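Local atomic coordinates of beta-glucoside kinase (PDB entry 4HTL), a protein that phosphorylates cellobiose with ATP to give cellobiose 6'-phosphate and may also help regulate transcription of the cellobiose uptake operon. Residues L16-V21 against L44-V49; E176-L181 against T223-G228; L217-Y222 against K258-S263. One frame throughout, in Å; residues are numbered along the deposited sequence. Where two conformers were deposited one is given.

Interaction 1 (L16-V21 against L44-V49)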
ATOM      1  N   LEU A  16       9.806  28.300   3.501  1.00 28.78           N
ATOM      2  CA  LEU A  16       9.449  28.257   2.105  1.00 24.69           C
ATOM      3  C   LEU A  16      10.756  28.339   1.358  1.00 26.83           C
ATOM      4  O   LEU A  16      11.499  29.320   1.530  1.00 27.31           O
ATOM      5  CB  LEU A  16       8.568  29.446   1.706  1.00 23.26           C
ATOM      6  CG  LEU A  16       8.243  29.614   0.208  1.00 24.03           C
ATOM      7  CD1 LEU A  16       7.389  28.454  -0.353  1.00 23.06           C
ATOM      8  CD2 LEU A  16       7.567  30.937  -0.066  1.00 27.04           C
ATOM      9  N   LYS A  17      11.089  27.284   0.608  1.00 26.21           N
ATOM     10  CA  LYS A  17      12.263  27.311  -0.235  1.00 23.72           C
ATOM     11  C   LYS A  17      11.878  27.717  -1.657  1.00 22.17           C
ATOM     12  O   LYS A  17      10.814  27.344  -2.152  1.00 25.21           O
ATOM     13  CB  LYS A  17      12.923  25.942  -0.235  1.00 28.04           C
ATOM     14  CG  LYS A  17      13.484  25.515   1.126  1.00 32.59           C
ATOM     15  CD  LYS A  17      13.970  24.070   1.047  1.00 39.04           C
ATOM     16  CE  LYS A  17      14.668  23.609   2.324  1.00 53.88           C
ATOM     17  NZ  LYS A  17      14.706  22.127   2.431  1.00 56.41           N
HETATM   18  N   MSE A  18      12.761  28.465  -2.315  1.00 26.76           N
HETATM   19  CA  MSE A  18      12.479  29.017  -3.622  1.00 29.41           C
HETATM   20  C   MSE A  18      13.762  28.928  -4.443  1.00 26.18           C
HETATM   21  O   MSE A  18      14.874  29.066  -3.894  1.00 33.15           O
HETATM   22  CB  MSE A  18      12.013  30.481  -3.499  1.00 30.14           C
HETATM   23  CG  MSE A  18      11.050  30.747  -2.369  1.00 30.78           C
HETATM   24 SE   MSE A  18      10.640  32.652  -2.115  0.65 35.04          SE
HETATM   25  CE  MSE A  18      10.996  32.665  -0.273  1.00 32.91           C
ATOM     26  N   GLY A  19      13.626  28.714  -5.748  1.00 23.97           N
ATOM     27  CA  GLY A  19      14.787  28.686  -6.614  1.00 24.25           C
ATOM     28  C   GLY A  19      14.436  28.974  -8.043  1.00 24.59           C
ATOM     29  O   GLY A  19      13.259  28.935  -8.437  1.00 29.24           O
ATOM     30  N   VAL A  20      15.465  29.309  -8.815  1.00 26.91           N
ATOM     31  CA  VAL A  20      15.352  29.364 -10.266  1.00 28.01           C
ATOM     32  C   VAL A  20      16.158  28.160 -10.741  1.00 29.70           C
ATOM     33  O   VAL A  20      17.330  27.981 -10.367  1.00 29.88           O
ATOM     34  CB  VAL A  20      15.895  30.671 -10.856  1.00 30.19           C
ATOM     35  CG1 VAL A  20      15.924  30.601 -12.400  1.00 29.04           C
ATOM     36  CG2 VAL A  20      15.091  31.870 -10.326  1.00 31.58           C
ATOM     37  N   VAL A  21      15.490  27.317 -11.516  1.00 26.90           N
ATOM     38  CA  VAL A  21      15.992  26.006 -11.859  1.00 24.29           C
ATOM     39  C   VAL A  21      15.965  25.872 -13.379  1.00 27.10           C
ATOM     40  O   VAL A  21      14.980  26.247 -14.066  1.00 31.59           O
ATOM     41  CB  VAL A  21      15.147  24.896 -11.194  1.00 25.59           C
ATOM     42  CG1 VAL A  21      15.823  23.520 -11.322  1.00 26.33           C
ATOM     43  CG2 VAL A  21      14.860  25.248  -9.733  1.00 24.95           C
ATOM     44  N   LEU A  44       1.854  33.164  -0.180  1.00 32.52           N
ATOM     45  CA  LEU A  44       1.525  33.776  -1.453  1.00 28.30           C
ATOM     46  C   LEU A  44       2.291  35.083  -1.630  1.00 30.22           C
ATOM     47  O   LEU A  44       2.730  35.431  -2.754  1.00 30.40           O
ATOM     48  CB  LEU A  44       0.033  33.990  -1.574  1.00 29.52           C
ATOM     49  CG  LEU A  44      -0.818  32.711  -1.603  1.00 30.98           C
ATOM     50  CD1 LEU A  44      -2.276  33.097  -1.488  1.00 33.25           C
ATOM     51  CD2 LEU A  44      -0.544  31.932  -2.881  1.00 32.99           C
ATOM     52  N   ALA A  45       2.474  35.795  -0.528  1.00 33.26           N
ATOM     53  CA  ALA A  45       3.194  37.087  -0.553  1.00 32.18           C
ATOM     54  C   ALA A  45       4.676  36.862  -0.911  1.00 36.65           C
ATOM     55  O   ALA A  45       5.222  37.512  -1.816  1.00 34.44           O
ATOM     56  CB  ALA A  45       3.057  37.757   0.785  1.00 33.67           C
ATOM     57  N   GLU A  46       5.296  35.891  -0.240  1.00 35.12           N
ATOM     58  CA  GLU A  46       6.681  35.513  -0.544  1.00 31.02           C
ATOM     59  C   GLU A  46       6.833  35.075  -2.002  1.00 32.24           C
ATOM     60  O   GLU A  46       7.818  35.430  -2.672  1.00 33.32           O
ATOM     61  CB  GLU A  46       7.165  34.414   0.381  1.00 33.07           C
ATOM     62  CG  GLU A  46       7.209  34.712   1.862  1.00 33.33           C
ATOM     63  CD  GLU A  46       8.367  35.575   2.305  1.00 38.08           C
ATOM     64  OE1 GLU A  46       9.323  35.804   1.499  1.00 40.11           O
ATOM     65  OE2 GLU A  46       8.313  35.977   3.498  1.00 37.84           O
HETATM   66  N   MSE A  47       5.863  34.330  -2.521  1.00 30.79           N
HETATM   67  CA  MSE A  47       5.904  33.953  -3.933  1.00 30.10           C
HETATM   68  C   MSE A  47       5.899  35.154  -4.871  1.00 33.23           C
HETATM   69  O   MSE A  47       6.712  35.230  -5.818  1.00 34.41           O
HETATM   70  CB  MSE A  47       4.729  33.035  -4.282  1.00 31.41           C
HETATM   71  CG  MSE A  47       4.881  31.674  -3.703  1.00 31.32           C
HETATM   72 SE   MSE A  47       3.325  30.572  -3.962  0.65 35.24          SE
HETATM   73  CE  MSE A  47       4.110  28.899  -3.526  1.00 38.54           C
ATOM     74  N   LYS A  48       4.966  36.078  -4.625  1.00 38.23           N
ATOM     75  CA  LYS A  48       4.851  37.282  -5.439  1.00 37.87           C
ATOM     76  C   LYS A  48       6.153  38.069  -5.450  1.00 33.75           C
ATOM     77  O   LYS A  48       6.608  38.544  -6.511  1.00 38.93           O
ATOM     78  CB  LYS A  48       3.704  38.182  -4.932  1.00 37.75           C
ATOM     79  CG  LYS A  48       2.386  37.852  -5.556  1.00 45.80           C
ATOM     80  CD  LYS A  48       1.307  38.837  -5.126  1.00 50.01           C
ATOM     81  CE  LYS A  48       1.287  40.067  -6.008  1.00 48.21           C
ATOM     82  NZ  LYS A  48       0.858  39.748  -7.403  1.00 54.84           N
ATOM     83  N   VAL A  49       6.762  38.194  -4.276  1.00 34.24           N
ATOM     84  CA  VAL A  49       8.020  38.962  -4.132  1.00 35.84           C
ATOM     85  C   VAL A  49       9.151  38.259  -4.901  1.00 40.77           C
ATOM     86  O   VAL A  49       9.877  38.905  -5.666  1.00 41.82           O
ATOM     87  CB  VAL A  49       8.381  39.184  -2.634  1.00 37.41           C
ATOM     88  CG1 VAL A  49       9.820  39.693  -2.459  1.00 42.48           C
ATOM     89  CG2 VAL A  49       7.378  40.140  -1.981  1.00 39.66           C
TER
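Glu46 is the helix residue that meets the strand, and it does so mainly through its aliphatic root: its CB lies 3.5 Å from CD2 of Leu16. The two side chains slide past one another in opposite directions. Leu16 places CG opposite its own backbone N (chi1 173°), which carries the CD2 branch out from the strand to the helix. The same leucine packs on Ile11, a residue inferred by similarity to bind ATP, which puts the contact one layer behind the nucleotide site. Met18, a selenomethionine two residues along the same strand face, crosses Glu46 at about a right angle; its methyl CE comes to 4.0 Å from Glu46 OE1, while its SE sits 4.0 Å from Glu46 O. A glutamate suits this partly exposed border, since its CB can cover the leucine methyl while its acid stays at the rim: chi1 (-61°) leans the chain toward the preceding turn, and the bend at chi2 (-77°) swings the carboxylate out to the flank, with OE2 hydrogen-bonded to Gln42. This is one layer of the actin-like (ASKHA) fold: helix 40-52 forms the crossover from strand 27-34 to the parallel strand 59-64 and so passes over strand 15-21 of the mixed sheet. Met47, also selenomethionine, stands beside the contact, a long flexible side chain lying between helix and sheet and packing on Phe9 of strand 6-11.

Interaction 2 (E176-L181 against T223-G228)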
ATOM      1  N   GLU A 176       1.685   9.668  15.391  1.00 16.45           N
ATOM      2  CA  GLU A 176       1.620   9.977  16.799  1.00 19.00           C
ATOM      3  C   GLU A 176       2.362   9.067  17.755  1.00 18.23           C
ATOM      4  O   GLU A 176       2.357   9.326  18.972  1.00 21.02           O
ATOM      5  CB  GLU A 176       0.145  10.169  17.227  1.00 19.98           C
ATOM      6  CG  GLU A 176      -0.560  11.175  16.333  1.00 22.81           C
ATOM      7  CD  GLU A 176      -1.951  11.605  16.795  1.00 21.19           C
ATOM      8  OE1 GLU A 176      -2.146  11.750  18.015  1.00 22.93           O
ATOM      9  OE2 GLU A 176      -2.828  11.835  15.901  1.00 22.55           O
ATOM     10  N   THR A 177       2.996   8.002  17.252  1.00 16.55           N
ATOM     11  CA  THR A 177       3.768   7.081  18.107  1.00 16.64           C
ATOM     12  C   THR A 177       5.237   6.976  17.763  1.00 15.33           C
ATOM     13  O   THR A 177       6.019   6.510  18.590  1.00 17.37           O
ATOM     14  CB  THR A 177       3.210   5.626  17.981  1.00 18.26           C
ATOM     15  OG1 THR A 177       3.394   5.120  16.658  1.00 18.29           O
ATOM     16  CG2 THR A 177       1.705   5.612  18.329  1.00 17.71           C
ATOM     17  N   THR A 178       5.595   7.310  16.519  1.00 16.20           N
ATOM     18  CA  THR A 178       6.880   6.946  15.960  1.00 17.12           C
ATOM     19  C   THR A 178       7.520   8.072  15.124  1.00 17.94           C
ATOM     20  O   THR A 178       7.592   7.994  13.891  1.00 17.89           O
ATOM     21  CB  THR A 178       6.755   5.637  15.175  1.00 15.46           C
ATOM     22  OG1 THR A 178       6.007   4.678  15.948  1.00 17.34           O
ATOM     23  CG2 THR A 178       8.086   5.065  14.738  1.00 17.10           C
ATOM     24  N   THR A 179       7.939   9.145  15.802  1.00 18.84           N
ATOM     25  CA  THR A 179       8.530  10.314  15.139  1.00 20.60           C
ATOM     26  C   THR A 179       9.584  10.889  16.050  1.00 18.65           C
ATOM     27  O   THR A 179       9.621  10.595  17.271  1.00 18.52           O
ATOM     28  CB  THR A 179       7.498  11.437  14.819  1.00 19.27           C
ATOM     29  OG1 THR A 179       7.075  12.075  16.020  1.00 20.39           O
ATOM     30  CG2 THR A 179       6.234  10.867  14.070  1.00 20.06           C
HETATM   31  N   MSE A 180      10.428  11.743  15.479  1.00 18.74           N
HETATM   32  CA  MSE A 180      11.436  12.453  16.280  1.00 22.54           C
HETATM   33  C   MSE A 180      10.782  13.360  17.359  1.00 22.42           C
HETATM   34  O   MSE A 180      11.305  13.490  18.480  1.00 23.54           O
HETATM   35  CB  MSE A 180      12.330  13.257  15.375  1.00 28.17           C
HETATM   36  CG  MSE A 180      13.121  12.372  14.345  1.00 26.78           C
HETATM   37 SE   MSE A 180      14.450  11.131  15.074  0.65 28.01          SE
HETATM   38  CE  MSE A 180      15.806  12.471  15.378  1.00 31.96           C
ATOM     39  N   LEU A 181       9.645  13.973  17.016  1.00 21.19           N
ATOM     40  CA  LEU A 181       8.857  14.753  17.968  1.00 21.87           C
ATOM     41  C   LEU A 181       8.336  13.903  19.125  1.00 20.72           C
ATOM     42  O   LEU A 181       8.453  14.304  20.286  1.00 22.01           O
ATOM     43  CB  LEU A 181       7.702  15.476  17.293  1.00 24.28           C
ATOM     44  CG  LEU A 181       6.767  16.317  18.196  1.00 25.93           C
ATOM     45  CD1 LEU A 181       7.512  17.360  19.066  1.00 26.73           C
ATOM     46  CD2 LEU A 181       5.675  16.957  17.318  1.00 27.55           C
ATOM     47  N   THR A 223      11.133  -0.170  16.724  1.00 13.93           N
ATOM     48  CA  THR A 223      10.075  -1.189  16.554  1.00 15.18           C
ATOM     49  C   THR A 223       8.896  -0.621  15.746  1.00 13.49           C
ATOM     50  O   THR A 223       8.389  -1.275  14.878  1.00 15.65           O
ATOM     51  CB  THR A 223       9.590  -1.747  17.912  1.00 14.68           C
ATOM     52  OG1 THR A 223      10.666  -2.480  18.534  1.00 19.54           O
ATOM     53  CG2 THR A 223       8.309  -2.664  17.756  1.00 16.78           C
ATOM     54  N   GLY A 224       8.507   0.621  16.012  1.00 13.76           N
ATOM     55  CA  GLY A 224       7.476   1.239  15.270  1.00 16.02           C
ATOM     56  C   GLY A 224       7.857   1.392  13.816  1.00 13.29           C
ATOM     57  O   GLY A 224       7.054   1.140  12.927  1.00 14.40           O
ATOM     58  N   ILE A 225       9.094   1.827  13.550  1.00 13.99           N
ATOM     59  CA  ILE A 225       9.546   1.943  12.156  1.00 13.95           C
ATOM     60  C   ILE A 225       9.514   0.560  11.440  1.00 13.61           C
ATOM     61  O   ILE A 225       9.016   0.444  10.306  1.00 15.30           O
ATOM     62  CB  ILE A 225      10.933   2.557  12.020  1.00 13.73           C
ATOM     63  CG1 ILE A 225      10.910   3.996  12.551  1.00 15.62           C
ATOM     64  CG2 ILE A 225      11.389   2.567  10.542  1.00 15.55           C
ATOM     65  CD1 ILE A 225      12.282   4.625  12.750  1.00 18.76           C
ATOM     66  N   CYS A 226      10.006  -0.465  12.139  1.00 15.17           N
ATOM     67  CA  CYS A 226       9.990  -1.822  11.604  1.00 15.97           C
ATOM     68  C   CYS A 226       8.549  -2.311  11.308  1.00 17.28           C
ATOM     69  O   CYS A 226       8.354  -3.033  10.345  1.00 15.68           O
ATOM     70  CB  CYS A 226      10.684  -2.790  12.545  1.00 17.97           C
ATOM     71  SG  CYS A 226      12.479  -2.592  12.556  1.00 18.62           S
ATOM     72  N   THR A 227       7.578  -1.918  12.158  1.00 16.39           N
ATOM     73  CA  THR A 227       6.186  -2.278  11.977  1.00 14.94           C
ATOM     74  C   THR A 227       5.703  -1.677  10.644  1.00 15.56           C
ATOM     75  O   THR A 227       5.102  -2.367   9.834  1.00 15.26           O
ATOM     76  CB  THR A 227       5.341  -1.818  13.171  1.00 14.92           C
ATOM     77  OG1 THR A 227       5.875  -2.425  14.364  1.00 17.21           O
ATOM     78  CG2 THR A 227       3.853  -2.145  13.007  1.00 15.80           C
ATOM     79  N   GLY A 228       5.970  -0.388  10.437  1.00 14.36           N
ATOM     80  CA  GLY A 228       5.594   0.246   9.211  1.00 15.01           C
ATOM     81  C   GLY A 228       6.322  -0.307   8.003  1.00 14.41           C
ATOM     82  O   GLY A 228       5.699  -0.508   6.961  1.00 13.56           O
TER
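Van der Waals contact carries this meeting, and Thr178 makes it with both branches of its side chain. The methyl CG2 rests against the helix backbone, 3.6 Å from Ile225 N and 3.7 Å from Ile225 CG1, while OG1 comes to 3.8 Å from Gly224 CA. The first torsion of Thr178 (chi1 -46°) lays the methyl against Ile225 N and turns OG1 toward Gly224. Gly224 suits this place because Thr178 OG1 occupies the spot that a beta carbon would take; with none there, the two backbones can approach to 5.8 Å between the CA atoms of Thr178 and Gly224. Ile225 flanks the methyl with its own branched chain. In the fold, Thr178 and Thr179 form the kink between helix 174-177 and helix 180-191, and Thr178 of this kink packs against the long helix 212-236, which leads into strand 240-244 of the second lobe's sheet. The hydrogen bonds serve each side separately. Thr177 OG1 and Thr178 OG1 share a hydrogen bond of 2.7 Å, and the Thr177 hydroxyl also bonds to Ser161 OG and Thr173 O, which ties down the polar branch in a buried setting. Thr179 is the N-cap of the next helix, with OG1 bonded to Val182 N. Within helix 212-236, Thr223 O is gripped from opposite faces of its plane by Thr227 N at 2.9 Å and Thr227 OG1 at 2.8 Å. Thr223 and Thr227 also pack on Arg163 and Pro164 of the second subunit, respectively.

Interaction 3 (L217-Y222 against K258-S263)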
ATOM      1  N   LEU A 217      13.278   4.222  24.813  1.00 15.28           N
ATOM      2  CA  LEU A 217      12.663   5.125  23.832  1.00 14.47           C
ATOM      3  C   LEU A 217      13.110   4.804  22.407  1.00 16.58           C
ATOM      4  O   LEU A 217      12.290   4.713  21.459  1.00 16.10           O
ATOM      5  CB  LEU A 217      12.948   6.583  24.167  1.00 16.21           C
ATOM      6  CG  LEU A 217      12.458   7.179  25.444  1.00 21.46           C
ATOM      7  CD1 LEU A 217      12.619   8.723  25.372  1.00 19.73           C
ATOM      8  CD2 LEU A 217      11.095   6.697  25.901  1.00 22.35           C
ATOM      9  N   ILE A 218      14.401   4.581  22.246  1.00 17.53           N
ATOM     10  CA  ILE A 218      14.957   4.327  20.928  1.00 16.67           C
ATOM     11  C   ILE A 218      14.529   2.960  20.407  1.00 17.14           C
ATOM     12  O   ILE A 218      14.151   2.818  19.221  1.00 18.43           O
ATOM     13  CB  ILE A 218      16.520   4.497  20.885  1.00 17.27           C
ATOM     14  CG1 ILE A 218      16.899   5.981  21.209  1.00 19.50           C
ATOM     15  CG2 ILE A 218      17.062   4.005  19.527  1.00 17.67           C
ATOM     16  CD1 ILE A 218      16.251   7.043  20.331  1.00 20.06           C
ATOM     17  N   THR A 219      14.543   1.983  21.299  1.00 16.37           N
ATOM     18  CA  THR A 219      14.097   0.628  20.949  1.00 16.56           C
ATOM     19  C   THR A 219      12.641   0.620  20.452  1.00 18.64           C
ATOM     20  O   THR A 219      12.324   0.001  19.420  1.00 17.95           O
ATOM     21  CB  THR A 219      14.330  -0.369  22.087  1.00 18.56           C
ATOM     22  OG1 THR A 219      15.723  -0.375  22.432  1.00 21.21           O
ATOM     23  CG2 THR A 219      13.909  -1.806  21.693  1.00 21.43           C
ATOM     24  N   GLU A 220      11.781   1.323  21.175  1.00 16.43           N
ATOM     25  CA  GLU A 220      10.361   1.406  20.806  1.00 15.60           C
ATOM     26  C   GLU A 220      10.179   2.149  19.479  1.00 15.47           C
ATOM     27  O   GLU A 220       9.345   1.771  18.683  1.00 15.56           O
ATOM     28  CB  GLU A 220       9.526   2.030  21.904  1.00 16.25           C
ATOM     29  CG  GLU A 220       9.540   1.187  23.168  1.00 18.30           C
ATOM     30  CD  GLU A 220       8.689  -0.066  23.069  1.00 24.89           C
ATOM     31  OE1 GLU A 220       7.508   0.095  22.786  1.00 25.26           O
ATOM     32  OE2 GLU A 220       9.180  -1.186  23.287  1.00 29.54           O
ATOM     33  N   PHE A 221      10.930   3.238  19.285  1.00 15.69           N
ATOM     34  CA  PHE A 221      10.945   3.979  18.025  1.00 19.11           C
ATOM     35  C   PHE A 221      11.294   3.047  16.864  1.00 17.30           C
ATOM     36  O   PHE A 221      10.593   2.986  15.839  1.00 15.51           O
ATOM     37  CB  PHE A 221      11.929   5.158  18.180  1.00 16.67           C
ATOM     38  CG  PHE A 221      12.141   5.988  16.929  1.00 16.60           C
ATOM     39  CD1 PHE A 221      11.143   6.808  16.415  1.00 20.05           C
ATOM     40  CD2 PHE A 221      13.382   6.058  16.365  1.00 21.55           C
ATOM     41  CE1 PHE A 221      11.367   7.605  15.316  1.00 20.94           C
ATOM     42  CE2 PHE A 221      13.632   6.862  15.274  1.00 22.97           C
ATOM     43  CZ  PHE A 221      12.618   7.645  14.741  1.00 20.30           C
ATOM     44  N   TYR A 222      12.372   2.284  17.001  1.00 16.69           N
ATOM     45  CA  TYR A 222      12.784   1.411  15.914  1.00 16.32           C
ATOM     46  C   TYR A 222      11.766   0.303  15.668  1.00 13.34           C
ATOM     47  O   TYR A 222      11.491  -0.063  14.517  1.00 16.33           O
ATOM     48  CB  TYR A 222      14.172   0.833  16.181  1.00 15.95           C
ATOM     49  CG  TYR A 222      15.306   1.825  15.960  1.00 17.05           C
ATOM     50  CD1 TYR A 222      15.281   2.721  14.910  1.00 27.89           C
ATOM     51  CD2 TYR A 222      16.474   1.742  16.665  1.00 22.76           C
ATOM     52  CE1 TYR A 222      16.308   3.606  14.669  1.00 36.81           C
ATOM     53  CE2 TYR A 222      17.543   2.613  16.401  1.00 25.55           C
ATOM     54  CZ  TYR A 222      17.446   3.542  15.429  1.00 29.70           C
ATOM     55  OH  TYR A 222      18.523   4.371  15.213  1.00 38.29           O
ATOM     56  N   LYS A 258      18.440  -1.899  10.044  1.00 17.87           N
ATOM     57  CA  LYS A 258      18.688  -3.244   9.518  1.00 19.38           C
ATOM     58  C   LYS A 258      18.864  -4.245  10.657  1.00 17.81           C
ATOM     59  O   LYS A 258      18.440  -5.392  10.551  1.00 17.55           O
ATOM     60  CB  LYS A 258      19.926  -3.258   8.605  1.00 19.28           C
ATOM     61  CG  LYS A 258      19.724  -2.632   7.222  1.00 21.59           C
ATOM     62  CD  LYS A 258      21.050  -2.673   6.492  1.00 24.24           C
ATOM     63  CE  LYS A 258      20.953  -2.089   5.124  1.00 23.53           C
ATOM     64  NZ  LYS A 258      22.310  -2.051   4.523  1.00 23.77           N
ATOM     65  N   HIS A 259      19.592  -3.842  11.697  1.00 17.65           N
ATOM     66  CA  HIS A 259      19.805  -4.701  12.870  1.00 17.28           C
ATOM     67  C   HIS A 259      18.458  -5.078  13.488  1.00 15.41           C
ATOM     68  O   HIS A 259      18.096  -6.259  13.667  1.00 16.43           O
ATOM     69  CB  HIS A 259      20.717  -3.971  13.854  1.00 16.32           C
ATOM     70  CG  HIS A 259      21.058  -4.754  15.081  1.00 17.49           C
ATOM     71  ND1 HIS A 259      22.025  -5.724  15.105  1.00 20.12           N
ATOM     72  CD2 HIS A 259      20.588  -4.634  16.375  1.00 20.52           C
ATOM     73  CE1 HIS A 259      22.138  -6.176  16.369  1.00 21.10           C
ATOM     74  NE2 HIS A 259      21.274  -5.507  17.141  1.00 19.41           N
ATOM     75  N   HIS A 260      17.659  -4.071  13.774  1.00 15.99           N
ATOM     76  CA  HIS A 260      16.331  -4.294  14.354  0.70 17.14           C
ATOM     77  C   HIS A 260      15.439  -5.151  13.476  1.00 14.05           C
ATOM     78  O   HIS A 260      14.652  -5.991  13.961  1.00 16.50           O
ATOM     79  CB  HIS A 260      15.680  -2.943  14.633  0.70 17.15           C
ATOM     80  CG  HIS A 260      14.849  -2.917  15.861  0.70 16.34           C
ATOM     81  ND1 HIS A 260      15.387  -2.768  17.117  0.70 19.89           N
ATOM     82  CD2 HIS A 260      13.475  -2.987  16.021  0.70 17.82           C
ATOM     83  CE1 HIS A 260      14.392  -2.766  18.018  0.70 25.38           C
ATOM     84  NE2 HIS A 260      13.219  -2.896  17.352  0.70 20.70           N
HETATM   85  N   MSE A 261      15.539  -4.938  12.159  1.00 14.25           N
HETATM   86  CA  MSE A 261      14.788  -5.702  11.173  1.00 15.68           C
HETATM   87  C   MSE A 261      15.148  -7.173  11.089  1.00 14.48           C
HETATM   88  O   MSE A 261      14.398  -7.960  10.530  1.00 17.61           O
HETATM   89  CB  MSE A 261      14.909  -5.074   9.768  1.00 17.65           C
HETATM   90  CG  MSE A 261      14.057  -3.870   9.522  1.00 18.84           C
HETATM   91 SE   MSE A 261      12.145  -4.145   9.595  0.65 15.93          SE
HETATM   92  CE  MSE A 261      11.776  -5.238   8.018  1.00 24.48           C
ATOM     93  N   GLU A 262      16.199  -7.596  11.759  1.00 16.40           N
ATOM     94  CA  GLU A 262      16.530  -9.028  11.797  1.00 18.52           C
ATOM     95  C   GLU A 262      15.423  -9.851  12.466  1.00 16.94           C
ATOM     96  O   GLU A 262      15.270 -11.045  12.176  1.00 19.77           O
ATOM     97  CB  GLU A 262      17.896  -9.242  12.478  1.00 18.53           C
ATOM     98  CG  GLU A 262      19.025  -8.657  11.629  1.00 20.15           C
ATOM     99  CD  GLU A 262      20.416  -8.976  12.120  1.00 25.04           C
ATOM    100  OE1 GLU A 262      20.553  -9.675  13.104  1.00 23.37           O
ATOM    101  OE2 GLU A 262      21.397  -8.474  11.511  1.00 31.89           O
ATOM    102  N   SER A 263      14.602  -9.187  13.303  1.00 16.64           N
ATOM    103  CA  SER A 263      13.486  -9.852  13.973  1.00 16.11           C
ATOM    104  C   SER A 263      12.216  -9.881  13.101  1.00 16.79           C
ATOM    105  O   SER A 263      11.217 -10.504  13.492  1.00 20.36           O
ATOM    106  CB  SER A 263      13.176  -9.190  15.277  1.00 18.57           C
ATOM    107  OG  SER A 263      14.242  -9.242  16.203  1.00 17.79           O
TER
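The imidazole of His260 has Tyr222 CB over one face and the methyl of Thr219 at its edge. The methylene makes a CH-pi contact almost above the middle of the ring, 3.8 Å from the centroid and only 6° off the ring normal. Thr219 CG2 lies in the ring plane, 3.8 Å from His260 CE1, and the two side chains cross at about a right angle. His260 was deposited in two conformers; the ring contacts and the bond of NE2 hold for the one described and are less certain for the other. The ring also lies close along the helix backbone: His260 CD2 is 3.7 Å from Tyr222 C, and Thr219 O approaches NE2 obliquely at 3.7 Å without bonding to it. The polar link runs instead through Thr223, whose OG1 is hydrogen-bonded both to His260 NE2 and to Thr219 O. A histidine fits here because its flat surface accepts a CH group while its rim keeps a nitrogen for that hydroxyl. The two helices belong to the second lobe of the actin-like fold, where helix 253-261 connects the neighbouring parallel strands 240-244 and 270-273 as a beta-alpha-beta crossover, and helix 212-236 packs beside it. Although Tyr222 starts out toward His260, CG lies beside its own backbone N (chi1 -75°) and the phenol ring leads away from the imidazole, packing on Phe204 and Arg250, with a weak hydrogen bond from OH to Glu256 on the histidine's own helix. Thr219 keeps its hydroxyl for Glu215 O one turn back and offers its methyl to the ring, a division of labour that a beta-branched threonine allows.

Overall arrangement
Interaction 1 lies in the first lobe, on the sheet whose strand 6-11 and following turn hold the ATP-binding residues inferred by similarity; interactions 2 and 3 lie on the opposite side of the chain's centre, in the second lobe. Their centres are about 33 and 40 Å from that of interaction 1. Each lobe holds a five-stranded sheet of the same strand order, as expected of an actin-like kinase. Along the chain interaction 1 closes first, then the segments of 2 and 3 alternate. These two share helix 212-236, with centres about 10 Å apart, and Thr178 CG2 packs 3.4 Å from Phe221 O between them. Both come within reach of the second subunit, interaction 3 with a long, weak ion pair from Glu220 to its Arg163.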